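Uncharacterized protein MG027 (PDB 1Q8C) is of unknown function but is structurally homologous to NusB proteins, an all-helical family, which hints at, without proving, a related role. Local coordinates at residues A41-L44 and E45-T48; E76-Q79 and L80-Q83. All coordinates share one frame; numbering follows the deposited sequence.

Interaction 1: residues A41-L44 and E45-T48; sequences ADFL and EYDT
The rings of Phe43 and Tyr46, three residues apart where helix 36-45 ends, meet obliquely. Their nearest carbons, Phe43 CE1 and Tyr46 CD2, are 3.9 Å apart, and Phe43 CD1 is almost as close to the same tyrosine carbon. Around this pair the aromatic packing continues: Phe24 meets both rings with planes inclined at about 55°, Arg51 makes a cation-pi contact with Tyr46, and Gln57, Lys58 and Val61 of helix 55-81 touch Phe43. Both aromatic side chains have CG anti to the backbone N (chi1 -161° in Phe43 and -172° in Tyr46), which sends the two rings off the same flank of the turn. The side chain of buried Phe43 is about 5 Å from a bound sodium ion.

Along the backbone the helical bonding weakens. Glu45 N still reaches Ala41 O at 3.3 Å in a weak i to i-4 bond, whereas Tyr46 N is shared weakly between Asp42 O and Phe43 O. Asp47 N then settles on Leu44 O at 3.3 Å. Asp42 OD1 and Glu45 OE1 are 5.1 Å apart, near but not touching; Asp42 OD2 makes a salt bridge to Lys34, which probably eases the repulsion. Asp47 OD1 accepts Leu53 N, a bond that spans the loop between helix 36-45 and helix 55-81. The passage from i-4 to i-3 bonds is typical of a helix C-terminus tightening into a final turn, here flanked by the rings of Phe24, Phe43 and Tyr46.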
loop_
_atom_site.group_PDB
_atom_site.type_symbol
_atom_site.label_atom_id
_atom_site.label_comp_id
_atom_site.label_asym_id
_atom_site.label_seq_id
_atom_site.Cartn_x
_atom_site.Cartn_y
_atom_site.Cartn_z
ATOM N N ALA A 41 -0.969 -5.556 -16.380
ATOM C CA ALA A 41 -0.682 -4.936 -17.695
ATOM C C ALA A 41 -0.810 -3.399 -17.697
ATOM O O ALA A 41 -0.060 -2.728 -18.419
ATOM C CB ALA A 41 -1.537 -5.526 -18.784
ATOM N N ASP A 42 -1.731 -2.843 -16.896
ATOM C CA ASP A 42 -1.872 -1.380 -16.725
ATOM C C ASP A 42 -0.575 -0.799 -16.110
ATOM O O ASP A 42 -0.147 0.293 -16.469
ATOM C CB ASP A 42 -3.042 -1.028 -15.768
ATOM C CG ASP A 42 -4.439 -1.217 -16.395
ATOM O OD1 ASP A 42 -4.570 -1.748 -17.513
ATOM O OD2 ASP A 42 -5.466 -0.835 -15.807
ATOM N N PHE A 43 0.013 -1.538 -15.171
ATOM C CA PHE A 43 1.287 -1.172 -14.544
ATOM C C PHE A 43 2.397 -1.055 -15.560
ATOM O O PHE A 43 3.203 -0.158 -15.453
ATOM C CB PHE A 43 1.727 -2.176 -13.469
ATOM C CG PHE A 43 2.778 -1.627 -12.493
ATOM C CD1 PHE A 43 2.611 -0.381 -11.885
ATOM C CD2 PHE A 43 3.896 -2.383 -12.162
ATOM C CE1 PHE A 43 3.546 0.100 -10.974
ATOM C CE2 PHE A 43 4.836 -1.913 -11.248
ATOM C CZ PHE A 43 4.658 -0.676 -10.644
ATOM N N LEU A 44 2.447 -1.945 -16.546
ATOM C CA LEU A 44 3.416 -1.800 -17.616
ATOM C C LEU A 44 3.249 -0.502 -18.419
ATOM O O LEU A 44 4.261 0.132 -18.750
ATOM C CB LEU A 44 3.375 -2.976 -18.585
ATOM C CG LEU A 44 3.542 -4.386 -18.023
ATOM C CD1 LEU A 44 3.843 -5.330 -19.169
ATOM C CD2 LEU A 44 4.627 -4.447 -16.949
ATOM N N GLU A 45 2.007 -0.113 -18.741
ATOM C CA GLU A 45 1.740 1.131 -19.498
ATOM C C GLU A 45 1.998 2.391 -18.675
ATOM O O GLU A 45 2.063 3.500 -19.224
ATOM C CB GLU A 45 0.297 1.191 -19.972
ATOM C CG GLU A 45 -0.071 0.144 -21.005
ATOM C CD GLU A 45 -1.179 0.629 -21.898
ATOM O OE1 GLU A 45 -2.341 0.359 -21.544
ATOM O OE2 GLU A 45 -0.891 1.290 -22.932
ATOM N N TYR A 46 2.088 2.197 -17.363
ATOM C CA TYR A 46 2.347 3.246 -16.376
ATOM C C TYR A 46 3.838 3.643 -16.331
ATOM O O TYR A 46 4.190 4.657 -15.749
ATOM C CB TYR A 46 1.972 2.680 -15.008
ATOM C CG TYR A 46 1.984 3.658 -13.872
ATOM C CD1 TYR A 46 1.099 4.718 -13.855
ATOM C CD2 TYR A 46 2.847 3.489 -12.789
ATOM C CE1 TYR A 46 1.079 5.587 -12.819
ATOM C CE2 TYR A 46 2.844 4.369 -11.747
ATOM C CZ TYR A 46 1.952 5.416 -11.773
ATOM O OH TYR A 46 1.908 6.334 -10.758
ATOM N N ASP A 47 4.694 2.812 -16.926
ATOM C CA ASP A 47 6.139 2.989 -16.914
ATOM C C ASP A 47 6.543 4.187 -17.760
ATOM O O ASP A 47 5.894 4.492 -18.771
ATOM C CB ASP A 47 6.816 1.712 -17.445
ATOM C CG ASP A 47 8.321 1.631 -17.133
ATOM O OD1 ASP A 47 8.828 2.299 -16.203
ATOM O OD2 ASP A 47 9.064 0.866 -17.786
ATOM N N THR A 48 7.611 4.853 -17.316
ATOM C CA THR A 48 8.220 6.000 -17.993
ATOM C C THR A 48 9.718 6.074 -17.738
ATOM O O THR A 48 10.250 5.408 -16.870
ATOM C CB THR A 48 7.625 7.319 -17.495
ATOM O OG1 THR A 48 7.762 7.414 -16.064
ATOM C CG2 THR A 48 6.135 7.389 -17.778
#

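Interaction 2: residues E76-Q79 and L80-Q83; sequences EEQQ and LKNQ
Asn82 folds its side-chain amide back against the carbonyl oxygen of Gln78 without bonding to it, an unusual feature of this helix end. Gln78 O sits over the face of the Asn82 amide, 3.1 Å from both Asn82 CG and Asn82 OD1; Asn82 ND2 is slightly farther and poorly angled, and neither polar atom of the amide bonds to that oxygen. With CG beside its own backbone N (chi1 -57°), the asparagine amide is held over the last turn. The side chains of Gln78 and Asn82 cross at about a right angle, their amide planes 63° apart; Gln78 NE2 stays 3.7 Å from Asn82 OD1, a proximity that is not a hydrogen bond. A bend at chi2 of Gln78 brings that nitrogen back over the turn, where it also lies near Lys81 CB. Leu146 touches both Gln78 and Asn82, so this polar flank is partly covered by a later loop.

Elsewhere on the turn Leu80 lies against the backbone of Glu77, its CG 3.2 Å from Glu77 O and its CD2 beside Glu77 CA. That oxygen also accepts Lys81 N at 3.0 Å, in an ordinary helical bond. One residue later the pattern divides: Asn82 N lies 2.9 Å from Gln79 O and makes a second, weak bond to Gln78 O. Gln79 OE1 weakly accepts Ile98 N. Asn82 leaves helical torsions, and Gln83 N returns weakly to Lys81 O. Together they form a helix C-terminus that passes directly into an inverse gamma turn centred on Asn82.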
loop_
_atom_site.group_PDB
_atom_site.type_symbol
_atom_site.label_atom_id
_atom_site.label_comp_id
_atom_site.label_asym_id
_atom_site.label_seq_id
_atom_site.Cartn_x
_atom_site.Cartn_y
_atom_site.Cartn_z
ATOM N N GLU A 76 -11.043 -2.375 6.031
ATOM C CA GLU A 76 -12.418 -2.100 6.460
ATOM C C GLU A 76 -12.647 -2.443 7.936
ATOM O O GLU A 76 -13.131 -1.610 8.716
ATOM C CB GLU A 76 -13.410 -2.902 5.592
ATOM C CG GLU A 76 -14.774 -2.244 5.343
ATOM C CD GLU A 76 -15.803 -3.200 4.708
ATOM O OE1 GLU A 76 -17.049 -3.009 4.943
ATOM O OE2 GLU A 76 -15.373 -4.137 3.968
ATOM N N GLU A 77 -12.276 -3.662 8.322
ATOM C CA GLU A 77 -12.608 -4.194 9.649
ATOM C C GLU A 77 -11.618 -3.850 10.770
ATOM O O GLU A 77 -11.955 -3.975 11.951
ATOM C CB GLU A 77 -12.760 -5.716 9.576
ATOM C CG GLU A 77 -13.690 -6.210 8.465
ATOM C CD GLU A 77 -13.564 -7.705 8.232
ATOM O OE1 GLU A 77 -12.408 -8.193 8.108
ATOM O OE2 GLU A 77 -14.619 -8.391 8.189
ATOM N N GLN A 78 -10.398 -3.454 10.416
ATOM C CA GLN A 78 -9.422 -3.087 11.427
ATOM C C GLN A 78 -9.744 -1.704 11.966
ATOM O O GLN A 78 -9.757 -1.491 13.188
ATOM C CB GLN A 78 -7.998 -3.131 10.880
ATOM C CG GLN A 78 -6.950 -3.390 11.941
ATOM C CD GLN A 78 -7.413 -4.400 12.970
ATOM O OE1 GLN A 78 -7.873 -5.491 12.620
ATOM N NE2 GLN A 78 -7.318 -4.032 14.239
ATOM N N GLN A 79 -10.021 -0.777 11.049
ATOM C CA GLN A 79 -10.486 0.556 11.416
ATOM C C GLN A 79 -11.629 0.446 12.412
ATOM O O GLN A 79 -11.543 1.011 13.498
ATOM C CB GLN A 79 -10.972 1.324 10.193
ATOM C CG GLN A 79 -9.885 1.753 9.253
ATOM C CD GLN A 79 -10.401 2.747 8.238
ATOM O OE1 GLN A 79 -10.596 3.930 8.564
ATOM N NE2 GLN A 79 -10.655 2.271 7.016
ATOM N N LEU A 80 -12.687 -0.283 12.044
ATOM C CA LEU A 80 -13.849 -0.470 12.931
ATOM C C LEU A 80 -13.433 -1.041 14.282
ATOM O O LEU A 80 -13.843 -0.543 15.335
ATOM C CB LEU A 80 -14.919 -1.375 12.286
ATOM C CG LEU A 80 -14.928 -2.884 12.592
ATOM C CD1 LEU A 80 -15.512 -3.205 13.972
ATOM C CD2 LEU A 80 -15.713 -3.634 11.540
ATOM N N LYS A 81 -12.605 -2.086 14.231
ATOM C CA LYS A 81 -12.140 -2.790 15.419
ATOM C C LYS A 81 -11.325 -1.865 16.331
ATOM O O LYS A 81 -11.107 -2.171 17.517
ATOM C CB LYS A 81 -11.336 -4.019 15.000
ATOM C CG LYS A 81 -10.933 -4.929 16.131
ATOM C CD LYS A 81 -10.697 -6.351 15.635
ATOM C CE LYS A 81 -10.816 -7.351 16.774
ATOM N NZ LYS A 81 -10.736 -8.753 16.278
ATOM N N ASN A 82 -10.892 -0.729 15.774
ATOM C CA ASN A 82 -10.317 0.350 16.570
ATOM C C ASN A 82 -11.483 1.141 17.199
ATOM O O ASN A 82 -11.969 2.128 16.624
ATOM C CB ASN A 82 -9.423 1.261 15.709
ATOM C CG ASN A 82 -8.290 0.501 15.009
ATOM O OD1 ASN A 82 -7.899 -0.586 15.433
ATOM N ND2 ASN A 82 -7.759 1.084 13.931
ATOM N N GLN A 83 -11.948 0.666 18.360
ATOM C CA GLN A 83 -13.058 1.280 19.113
ATOM C C GLN A 83 -12.783 1.214 20.616
ATOM O O GLN A 83 -13.636 0.782 21.397
ATOM C CB GLN A 83 -14.392 0.587 18.793
ATOM C CG GLN A 83 -15.125 1.180 17.594
ATOM C CD GLN A 83 -16.255 0.292 17.105
ATOM O OE1 GLN A 83 -16.864 -0.448 17.900
ATOM N NE2 GLN A 83 -16.541 0.364 15.800
#

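How the interactions relate
From the N terminus the chain forms helix 14-28 and then helix 36-45, whose C-terminal end is the site of interaction 1. The following loop leads into helix 55-81, and interaction 2 lies at the far end of that long helix. The contacts are therefore in series, neither enclosing nor crossing the other, and each is a local turn rather than the closure of a long loop. The centres of interactions 1 and 2 are about 33 Å apart, on opposite sides of the chain's centre. Helix 55-81 still connects them: its early part packs on Phe43 and Leu44, while its C-terminal end and the residue just beyond it, Asn82, meet Leu146 and His144 of a later loop. Two helix endings thus mark distant edges of one NusB-like helical fold.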